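Local coordinates for protein cysteine synthase 3 (PDB 6KR5) that catalyses, as a pyridoxal-phosphate-dependent O-acetylserine sulfhydrylase, the formation of L-cysteine from O-acetylserine and sulfide, at residues Thr24-Leu29 and Glu178-Glu183; Gly31-Pro36 and Ala287-Ala292; Asn126-Asp131 and Ile140-Glu145; His232-Ile237 and Gln260-Met265. All coordinates share one frame; numbering follows the deposited sequence.

Contact 1: residues Thr24-Leu29 and Glu178-Glu183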
# COMPACT_ATOMS: atom_id res chain seq x y z
N THR B 24 8.02 8.70 3.97
CA THR B 24 7.81 7.97 2.73
C THR B 24 8.99 8.09 1.78
O THR B 24 9.77 9.05 1.85
CB THR B 24 6.55 8.48 2.04
OG1 THR B 24 6.68 9.88 1.80
CG2 THR B 24 5.31 8.21 2.90
N PRO B 25 9.16 7.13 0.87
CA PRO B 25 10.37 7.12 0.03
C PRO B 25 10.33 8.18 -1.05
O PRO B 25 9.27 8.53 -1.57
CB PRO B 25 10.35 5.72 -0.60
CG PRO B 25 9.27 4.96 0.08
CD PRO B 25 8.31 5.96 0.62
N LEU B 26 11.53 8.66 -1.40
CA LEU B 26 11.75 9.56 -2.52
C LEU B 26 12.57 8.79 -3.56
O LEU B 26 13.68 8.34 -3.25
CB LEU B 26 12.47 10.82 -2.06
CG LEU B 26 12.63 11.95 -3.07
CD1 LEU B 26 11.30 12.42 -3.60
CD2 LEU B 26 13.36 13.11 -2.39
N VAL B 27 12.02 8.62 -4.76
CA VAL B 27 12.51 7.67 -5.76
C VAL B 27 12.78 8.37 -7.08
O VAL B 27 11.99 9.20 -7.54
CB VAL B 27 11.50 6.51 -5.96
CG1 VAL B 27 12.03 5.47 -6.96
CG2 VAL B 27 11.17 5.87 -4.62
N GLU B 28 13.90 8.02 -7.73
CA GLU B 28 14.20 8.56 -9.05
C GLU B 28 13.29 7.97 -10.12
O GLU B 28 13.08 6.75 -10.17
CB GLU B 28 15.65 8.25 -9.43
CG GLU B 28 16.71 8.82 -8.50
CD GLU B 28 18.11 8.32 -8.83
OE1 GLU B 28 18.24 7.30 -9.54
OE2 GLU B 28 19.09 8.96 -8.39
N LEU B 29 12.78 8.84 -11.00
CA LEU B 29 12.17 8.42 -12.26
C LEU B 29 13.25 8.24 -13.33
O LEU B 29 14.20 9.02 -13.38
CB LEU B 29 11.15 9.45 -12.74
CG LEU B 29 9.84 9.51 -11.99
CD1 LEU B 29 8.91 10.52 -12.67
CD2 LEU B 29 9.18 8.13 -11.89
N GLU B 178 15.59 16.62 4.00
CA GLU B 178 16.65 15.70 4.43
C GLU B 178 17.04 14.74 3.31
O GLU B 178 18.23 14.51 3.06
CB GLU B 178 16.19 14.92 5.66
CG GLU B 178 16.09 15.74 6.94
CD GLU B 178 17.44 16.09 7.53
OE1 GLU B 178 18.38 15.28 7.37
OE2 GLU B 178 17.56 17.16 8.16
N ASP B 179 16.05 14.15 2.63
CA ASP B 179 16.37 13.14 1.61
C ASP B 179 17.17 13.74 0.46
O ASP B 179 18.05 13.07 -0.10
CB ASP B 179 15.08 12.48 1.10
CG ASP B 179 14.44 11.57 2.13
OD1 ASP B 179 15.08 11.27 3.16
OD2 ASP B 179 13.30 11.13 1.90
N THR B 180 16.88 15.00 0.08
CA THR B 180 17.63 15.63 -1.01
C THR B 180 18.85 16.39 -0.53
O THR B 180 19.51 17.02 -1.36
CB THR B 180 16.74 16.58 -1.84
OG1 THR B 180 16.35 17.71 -1.04
CG2 THR B 180 15.50 15.87 -2.39
N ASN B 181 19.17 16.32 0.75
CA ASN B 181 20.33 17.08 1.31
C ASN B 181 20.22 18.56 0.91
O ASN B 181 21.22 19.15 0.56
CB ASN B 181 21.69 16.49 0.92
CG ASN B 181 21.75 15.01 1.16
OD1 ASN B 181 22.11 14.25 0.28
ND2 ASN B 181 21.43 14.59 2.37
N GLY B 182 19.01 19.11 0.96
CA GLY B 182 18.82 20.50 0.63
C GLY B 182 18.88 20.84 -0.85
O GLY B 182 18.84 22.03 -1.18
N GLU B 183 18.95 19.85 -1.74
CA GLU B 183 19.10 20.10 -3.17
C GLU B 183 17.78 20.39 -3.88
O GLU B 183 17.82 20.85 -5.03
CB GLU B 183 19.78 18.91 -3.86
CG GLU B 183 21.20 18.61 -3.37
CD GLU B 183 22.19 19.71 -3.70
OE1 GLU B 183 21.98 20.39 -4.73
OE2 GLU B 183 23.17 19.88 -2.94
O HOH W 1 11.65 10.02 3.79
O HOH W 2 13.50 8.60 0.65

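Contact 2: residues Gly31-Pro36 and Ala287-Ala292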
# COMPACT_ATOMS: atom_id res chain seq x y z
N GLY B 31 12.33 5.78 -16.49
CA GLY B 31 11.68 5.33 -17.71
C GLY B 31 10.97 6.45 -18.43
O GLY B 31 11.14 6.63 -19.64
N VAL B 32 10.16 7.22 -17.70
CA VAL B 32 9.39 8.29 -18.34
C VAL B 32 10.17 9.58 -18.47
O VAL B 32 9.67 10.53 -19.09
CB VAL B 32 8.07 8.57 -17.59
CG1 VAL B 32 7.16 7.35 -17.67
CG2 VAL B 32 8.31 9.01 -16.14
N THR B 33 11.39 9.66 -17.93
CA THR B 33 12.26 10.82 -18.14
C THR B 33 13.16 10.65 -19.35
O THR B 33 13.90 11.58 -19.69
CB THR B 33 13.12 11.10 -16.90
OG1 THR B 33 14.03 10.01 -16.70
CG2 THR B 33 12.24 11.28 -15.66
N ASP B 34 13.11 9.48 -19.99
CA ASP B 34 13.90 9.13 -21.17
C ASP B 34 13.24 9.76 -22.39
O ASP B 34 12.51 9.12 -23.15
CB ASP B 34 14.00 7.61 -21.28
CG ASP B 34 14.76 7.13 -22.50
OD1 ASP B 34 15.60 7.88 -23.04
OD2 ASP B 34 14.50 5.98 -22.91
N HIS B 35 13.49 11.06 -22.56
CA HIS B 35 12.89 11.83 -23.64
C HIS B 35 13.82 12.99 -23.98
O HIS B 35 14.40 13.59 -23.07
CB HIS B 35 11.51 12.38 -23.25
CG HIS B 35 10.73 12.90 -24.42
ND1 HIS B 35 10.67 14.24 -24.74
CD2 HIS B 35 9.99 12.25 -25.35
CE1 HIS B 35 9.92 14.40 -25.81
NE2 HIS B 35 9.49 13.21 -26.20
N PRO B 36 13.97 13.32 -25.27
CA PRO B 36 14.91 14.40 -25.64
C PRO B 36 14.61 15.74 -24.99
O PRO B 36 15.54 16.54 -24.84
CB PRO B 36 14.75 14.48 -27.17
CG PRO B 36 14.33 13.10 -27.56
CD PRO B 36 13.45 12.60 -26.44
N ALA B 287 2.95 17.25 -15.16
CA ALA B 287 3.35 18.63 -14.91
C ALA B 287 4.83 18.71 -14.58
O ALA B 287 5.52 19.65 -15.00
CB ALA B 287 2.52 19.24 -13.78
N GLY B 288 5.34 17.74 -13.83
CA GLY B 288 6.75 17.76 -13.47
C GLY B 288 7.66 17.48 -14.65
O GLY B 288 8.76 18.03 -14.73
N LEU B 289 7.23 16.59 -15.55
CA LEU B 289 8.03 16.30 -16.74
C LEU B 289 8.05 17.50 -17.69
O LEU B 289 9.07 17.78 -18.32
CB LEU B 289 7.50 15.05 -17.46
CG LEU B 289 7.64 13.71 -16.73
CD1 LEU B 289 7.11 12.56 -17.59
CD2 LEU B 289 9.09 13.43 -16.32
N LYS B 290 6.93 18.20 -17.81
CA LYS B 290 6.93 19.45 -18.57
C LYS B 290 7.86 20.46 -17.93
O LYS B 290 8.60 21.17 -18.62
CB LYS B 290 5.51 20.00 -18.69
CG LYS B 290 4.60 19.10 -19.48
CD LYS B 290 3.24 19.73 -19.70
CE LYS B 290 2.42 18.87 -20.63
NZ LYS B 290 1.05 19.39 -20.87
N GLU B 291 7.83 20.55 -16.60
CA GLU B 291 8.75 21.43 -15.90
C GLU B 291 10.20 21.06 -16.20
O GLU B 291 11.04 21.93 -16.44
CB GLU B 291 8.47 21.36 -14.40
CG GLU B 291 9.09 22.48 -13.60
CD GLU B 291 8.38 23.80 -13.79
OE1 GLU B 291 7.21 23.82 -14.26
OE2 GLU B 291 9.00 24.83 -13.47
N ALA B 292 10.50 19.76 -16.23
CA ALA B 292 11.84 19.26 -16.49
C ALA B 292 12.30 19.53 -17.92
O ALA B 292 13.49 19.37 -18.21
CB ALA B 292 11.90 17.76 -16.20

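Contact 3: residues Asn126-Asp131 and Ile140-Glu145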
# COMPACT_ATOMS: atom_id res chain seq x y z
N ASN B 126 -18.97 5.20 11.24
CA ASN B 126 -20.41 5.29 11.06
C ASN B 126 -20.65 6.04 9.75
O ASN B 126 -20.47 7.26 9.69
CB ASN B 126 -21.08 5.99 12.24
CG ASN B 126 -20.74 5.34 13.57
OD1 ASN B 126 -19.93 5.86 14.34
ND2 ASN B 126 -21.36 4.20 13.84
N LEU B 127 -21.05 5.31 8.72
CA LEU B 127 -21.34 5.92 7.43
C LEU B 127 -22.73 6.53 7.44
O LEU B 127 -23.71 5.85 7.78
CB LEU B 127 -21.21 4.91 6.30
CG LEU B 127 -19.80 4.40 6.09
CD1 LEU B 127 -19.75 3.60 4.80
CD2 LEU B 127 -18.80 5.55 6.03
N VAL B 128 -22.81 7.79 7.07
CA VAL B 128 -24.07 8.49 6.90
C VAL B 128 -24.26 8.63 5.39
O VAL B 128 -23.63 9.48 4.76
CB VAL B 128 -24.09 9.85 7.60
CG1 VAL B 128 -25.42 10.53 7.39
CG2 VAL B 128 -23.84 9.65 9.09
N LEU B 129 -25.09 7.75 4.82
CA LEU B 129 -25.26 7.64 3.38
C LEU B 129 -26.48 8.44 2.97
O LEU B 129 -27.62 8.03 3.25
CB LEU B 129 -25.41 6.19 2.95
CG LEU B 129 -24.28 5.25 3.32
CD1 LEU B 129 -24.56 3.84 2.79
CD2 LEU B 129 -22.97 5.79 2.76
N SER B 130 -26.26 9.57 2.32
CA SER B 130 -27.37 10.32 1.75
C SER B 130 -27.86 9.64 0.47
O SER B 130 -27.22 8.72 -0.06
CB SER B 130 -26.95 11.76 1.47
OG SER B 130 -25.67 11.81 0.86
N ASP B 131 -29.01 10.09 -0.03
CA ASP B 131 -29.64 9.45 -1.18
C ASP B 131 -28.71 9.49 -2.39
O ASP B 131 -28.23 10.55 -2.78
CB ASP B 131 -30.96 10.13 -1.52
CG ASP B 131 -31.98 10.06 -0.40
OD1 ASP B 131 -31.84 9.20 0.50
OD2 ASP B 131 -32.93 10.87 -0.41
N ILE B 140 -23.67 17.10 1.23
CA ILE B 140 -23.45 18.38 1.91
C ILE B 140 -24.68 18.77 2.71
O ILE B 140 -24.58 19.21 3.87
CB ILE B 140 -23.06 19.48 0.90
CG1 ILE B 140 -21.75 19.13 0.19
CG2 ILE B 140 -22.98 20.83 1.60
CD1 ILE B 140 -20.50 19.56 0.94
N ALA B 141 -25.87 18.59 2.13
CA ALA B 141 -27.10 18.93 2.83
C ALA B 141 -27.27 18.08 4.09
O ALA B 141 -27.63 18.60 5.15
CB ALA B 141 -28.30 18.75 1.91
N LYS B 142 -27.00 16.78 3.99
CA LYS B 142 -27.13 15.91 5.16
C LYS B 142 -26.08 16.25 6.21
O LYS B 142 -26.35 16.19 7.42
CB LYS B 142 -27.01 14.45 4.74
CG LYS B 142 -27.09 13.47 5.90
CD LYS B 142 -28.45 13.52 6.58
CE LYS B 142 -28.55 12.50 7.70
NZ LYS B 142 -29.81 12.64 8.48
N TYR B 143 -24.87 16.61 5.77
CA TYR B 143 -23.81 16.98 6.71
C TYR B 143 -24.21 18.22 7.51
O TYR B 143 -24.10 18.24 8.74
CB TYR B 143 -22.51 17.22 5.95
CG TYR B 143 -21.40 17.83 6.79
CD1 TYR B 143 -21.30 19.20 6.94
CD2 TYR B 143 -20.47 17.02 7.43
CE1 TYR B 143 -20.30 19.77 7.70
CE2 TYR B 143 -19.45 17.58 8.19
CZ TYR B 143 -19.38 18.95 8.33
OH TYR B 143 -18.39 19.53 9.08
N GLU B 144 -24.66 19.27 6.81
CA GLU B 144 -25.03 20.51 7.49
C GLU B 144 -26.17 20.29 8.47
O GLU B 144 -26.18 20.85 9.57
CB GLU B 144 -25.40 21.59 6.47
CG GLU B 144 -24.27 22.02 5.55
CD GLU B 144 -23.14 22.73 6.29
OE1 GLU B 144 -23.35 23.14 7.45
OE2 GLU B 144 -22.05 22.87 5.71
N GLU B 145 -27.15 19.46 8.08
CA GLU B 145 -28.23 19.12 8.99
C GLU B 145 -27.70 18.44 10.25
O GLU B 145 -28.17 18.73 11.35
CB GLU B 145 -29.24 18.22 8.27
CG GLU B 145 -30.26 17.55 9.17
CD GLU B 145 -31.41 16.95 8.39
OE1 GLU B 145 -32.09 17.70 7.65
OE2 GLU B 145 -31.65 15.73 8.52

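Contact 4: residues His232-Ile237 and Gln260-Met265. With PLP (pyridoxal-5'-phosphate), chain D.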
# COMPACT_ATOMS: atom_id res chain seq x y z
N HIS B 232 -14.51 16.99 -14.41
CA HIS B 232 -13.21 16.43 -14.78
C HIS B 232 -13.10 15.05 -14.15
O HIS B 232 -13.91 14.67 -13.29
CB HIS B 232 -12.06 17.34 -14.32
CG HIS B 232 -11.87 17.32 -12.83
ND1 HIS B 232 -11.10 16.38 -12.19
CD2 HIS B 232 -12.41 18.10 -11.87
CE1 HIS B 232 -11.14 16.59 -10.88
NE2 HIS B 232 -11.93 17.64 -10.66
N GLY B 233 -12.06 14.30 -14.55
CA GLY B 233 -11.92 12.96 -14.01
C GLY B 233 -10.65 12.67 -13.24
O GLY B 233 -10.31 11.49 -13.06
N ILE B 234 -9.94 13.68 -12.76
CA ILE B 234 -8.72 13.44 -11.98
C ILE B 234 -9.14 13.35 -10.51
O ILE B 234 -9.15 14.35 -9.78
CB ILE B 234 -7.66 14.50 -12.20
CG1 ILE B 234 -7.50 14.80 -13.70
CG2 ILE B 234 -6.34 13.99 -11.61
CD1 ILE B 234 -6.48 15.86 -13.98
N GLN B 235 -9.46 12.14 -10.08
CA GLN B 235 -9.95 11.96 -8.72
C GLN B 235 -8.91 12.42 -7.71
O GLN B 235 -7.71 12.19 -7.87
CB GLN B 235 -10.31 10.50 -8.49
CG GLN B 235 -11.49 10.08 -9.34
CD GLN B 235 -11.91 8.65 -9.09
OE1 GLN B 235 -11.78 8.14 -7.98
NE2 GLN B 235 -12.42 8.00 -10.13
N GLY B 236 -9.40 13.09 -6.67
CA GLY B 236 -8.57 13.58 -5.59
C GLY B 236 -8.23 15.05 -5.67
O GLY B 236 -7.87 15.65 -4.66
N ILE B 237 -8.35 15.66 -6.85
CA ILE B 237 -8.03 17.06 -7.02
C ILE B 237 -9.20 17.74 -7.72
O ILE B 237 -10.26 17.15 -7.93
CB ILE B 237 -6.71 17.27 -7.79
CG1 ILE B 237 -6.80 16.74 -9.23
CG2 ILE B 237 -5.57 16.61 -7.02
CD1 ILE B 237 -5.60 17.16 -10.09
N GLN B 260 -7.45 13.32 -19.52
CA GLN B 260 -6.98 12.17 -20.28
C GLN B 260 -5.46 12.05 -20.26
O GLN B 260 -4.93 10.93 -20.28
CB GLN B 260 -7.45 12.24 -21.73
CG GLN B 260 -8.95 12.23 -21.91
CD GLN B 260 -9.60 10.94 -21.47
OE1 GLN B 260 -9.01 9.86 -21.55
NE2 GLN B 260 -10.84 11.04 -20.99
N ASP B 261 -4.75 13.18 -20.22
CA ASP B 261 -3.29 13.13 -20.14
C ASP B 261 -2.84 12.63 -18.78
O ASP B 261 -1.85 11.88 -18.68
CB ASP B 261 -2.70 14.51 -20.42
CG ASP B 261 -2.86 14.95 -21.86
OD1 ASP B 261 -3.34 14.14 -22.69
OD2 ASP B 261 -2.50 16.12 -22.17
N ALA B 262 -3.54 13.02 -17.71
CA ALA B 262 -3.20 12.50 -16.39
C ALA B 262 -3.31 10.98 -16.36
O ALA B 262 -2.44 10.29 -15.81
CB ALA B 262 -4.11 13.13 -15.33
N TRP B 263 -4.38 10.43 -16.94
CA TRP B 263 -4.56 8.99 -16.95
C TRP B 263 -3.49 8.31 -17.80
O TRP B 263 -2.92 7.29 -17.40
CB TRP B 263 -5.93 8.62 -17.50
CG TRP B 263 -7.07 9.09 -16.69
CD1 TRP B 263 -7.05 9.53 -15.39
CD2 TRP B 263 -8.42 9.17 -17.13
NE1 TRP B 263 -8.33 9.88 -15.00
CE2 TRP B 263 -9.19 9.66 -16.05
CE3 TRP B 263 -9.06 8.88 -18.34
CZ2 TRP B 263 -10.56 9.85 -16.14
CZ3 TRP B 263 -10.43 9.07 -18.43
CH2 TRP B 263 -11.16 9.56 -17.34
N LYS B 264 -3.23 8.85 -19.00
CA LYS B 264 -2.20 8.29 -19.86
C LYS B 264 -0.83 8.33 -19.18
O LYS B 264 -0.07 7.35 -19.23
CB LYS B 264 -2.17 9.03 -21.19
CG LYS B 264 -1.18 8.44 -22.18
CD LYS B 264 -1.53 8.81 -23.63
CE LYS B 264 -1.31 10.27 -23.90
NZ LYS B 264 -1.76 10.69 -25.26
N MET B 265 -0.50 9.44 -18.52
CA MET B 265 0.75 9.52 -17.77
C MET B 265 0.83 8.43 -16.70
O MET B 265 1.87 7.79 -16.54
CB MET B 265 0.91 10.90 -17.14
CG MET B 265 2.28 11.10 -16.52
SD MET B 265 3.52 11.56 -17.77
CE MET B 265 4.49 10.06 -17.86
N1 PLP D . -4.65 13.26 -4.83
C2 PLP D . -5.26 12.43 -3.93
C2A PLP D . -5.53 11.01 -4.33
C3 PLP D . -5.62 12.91 -2.68
O3 PLP D . -6.23 12.07 -1.80
C4 PLP D . -5.35 14.23 -2.35
C4A PLP D . -5.81 14.80 -1.05
O4A PLP D . -6.45 14.10 -0.26
C5 PLP D . -4.72 15.06 -3.27
C6 PLP D . -4.38 14.57 -4.51
C5A PLP D . -4.43 16.52 -2.99
O4P PLP D . -3.67 16.77 -1.84
P PLP D . -4.03 18.09 -1.01
O1P PLP D . -4.06 19.25 -1.99
O2P PLP D . -5.39 17.89 -0.41
O3P PLP D . -2.97 18.24 0.01

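Contact 1: residues Thr24-Leu29 and Glu178-Glu183
Leu26 swings CG opposite its own backbone N (chi1 -173°), which carries CD2 toward the end of helix 169-179, while Asp179 keeps CG beside its backbone N (chi1 -71°) and so turns its carboxylate to the chain at Thr24-Leu26. The two side chains pass each other at a slant. CD2 of Leu26 lies 3.9 Å from Asp179 CB and 3.5 Å from Thr180 CG2, and the second distance is tighter than a usual methyl-methyl contact. A leucine suits this buried place, its branched apolar end reaching from the strand to the helix end. Thr180 suits its own because its two branches do different work: CG2 meets the leucine, while OG1 bonds back to Ile176 O and on to Val184 N. Here the helix ends in a Schellman motif, with Asn181 at positive phi, and the chain reverses through a type I' turn from Thr180 to Glu183. The carboxylate reaches the strand through water. One molecule donates to Asp179 OD2 at 2.7 Å and to Thr24 O at 2.9 Å; a second donates to the same OD2 at 2.8 Å and accepts from Leu26 N at 2.8 Å. Strand 26-28 is also where the sheet continues into the second subunit: Leu26 and Val27 pair in parallel with a strand of that chain, and Asp179 OD1 takes a weak hydrogen bond from Lys11 N of the same neighbour.

Contact 2: residues Gly31-Pro36 and Ala287-Ala292
Leu289 pushes its forked end from helix 279-292 against Val32 and Thr33, the two central residues of a type I beta turn that runs from Gly31 to Asp34. One branch, CD1, touches Val32 twice: it sits 3.6 Å from the carbonyl O and 4.0 Å from CG2. The other branch, CD2, meets Thr33 CG2 at 3.9 Å. Both side chains cross the leucine at about a right angle. The fork at Leu289 CG gives one methyl to each neighbour, and a beta-branched residue at each of the two central positions offers it a methyl. Thr33 is fixed by its hydroxyl: with chi1 at 66°, OG1 bonds to His30 O, and CG2 is left facing the helix. Further out, the carboxylate of Asp273, at the end of helix 259-273, accepts from the backbone N atoms of Gly31 and Val32 and so anchors the start of the turn. The C-terminal helix 327-335 closes another flank, where Leu335 packs on Leu289, Lys327 pairs with Asp34 and Asp332 bonds His35 NE2. The side chains meet through carbon alone, but the closest approach is to a backbone oxygen: Val32 O, buried against Leu289 CD1, has no hydrogen-bonding partner in the model.

Contact 3: residues Asn126-Asp131 and Ile140-Glu145
Lys142 meets Val128 and Ser130 along the length of its aliphatic chain. Its CB, which points at the strand, comes within 4.2 Å of Ser130 CB, an ordinary contact; the short serine leaves room for the lysine chain. CG stands opposite the backbone N and lies 3.7 Å from Val128 CG1. The chain then bends at chi2 (64°), and this turn curls it round the valine methyl, so that CE returns to 3.7 Å from the same CG1. Beyond CE the lysine leaves the strand: NZ forms a salt bridge of 3.6 Å with Glu145 OE2, one turn further along the helix. A long amphipathic residue suits the margin of a partly buried interface in this way, giving its methylenes to the strand and its charge to the outer side of the helix. Val128, crossing it at about a right angle, also packs on Leu146, while Ser130 touches Ala139 and makes a weak hydrogen bond from OG to Met108 O. Strand 126-130 is an outermost strand of the four-stranded parallel sheet; helix 135-149 covers that sheet and leads to strand 154-156 at the other edge, the beta-alpha-beta crossover expected of an alpha/beta domain of this PLP-enzyme family.

Contact 4: residues His232-Ile237 and Gln260-Met265
Trp263 gives its indole N-H to the backbone oxygen of Gly233 from well above the carbonyl plane, 56° out of it, an unusual approach for such a bond. NE1 and Gly233 O are 3.2 Å apart and the angle at the hydrogen is 140°, so the bond is bent. Seen from the tryptophan the geometry is more regular: the oxygen lies at the ring edge, near the ring plane. CZ2, on the six-membered ring, comes to 4.0 Å from Gly233 CA, and glycine suits the spot because the indole occupies the side on which a side chain would stand. Next to this, Ile234 CD1 rests 3.9 Å from Ala262 CB; the small alanine lets the helix come close. The loop is also braced from within. His232 ND1 accepts from Ile234 N at 3.0 Å, almost in the imidazole plane, while NE2 bonds to Gly238 O, so both ring nitrogens hold the loop's shape. From Ile234 the chain runs through a type II turn to Ile237 and reaches the cofactor pocket of this fold type II PLP enzyme. There Gly236 O lies 3.5 Å from PLP C5, and Ile237 CG2, set beside its own backbone N, lies 3.4 Å from PLP C6. Ser280, Thr193, Thr196 and Asn88 are among the residues that hydrogen-bond PLP. Helix 259-273 grips Gly233 at both backbone polar atoms, Trp263 NE1 on its O and Thr259 OG1 on its N, beside one methyl contact. The polar grip thus sits on the loop's backbone, while the cofactor ring is met by van der Waals contact.

In the fold
Contacts 1 and 2 are buried, contacts 3 and 4 only partly so. Contact 3 stands apart in the four-stranded parallel sheet, its centre about 41 Å from that of contact 1 and on the opposite side of the chain's centre. The other three belong to the larger, mixed sheet and its surrounding helices. Contact 1 lies at a strand that is outermost within the chain, where the second subunit carries the sheet on, and relies on water; contact 2 joins side chains through carbon alone; contact 4 adds a direct hydrogen bond and borders the cofactor. Contacts 2 and 4 share a core: Met265 CE of helix 259-273 packs 3.6 Å from Leu289 CD1 and 3.8 Å from Val32 CG1, joining the two consecutive helices.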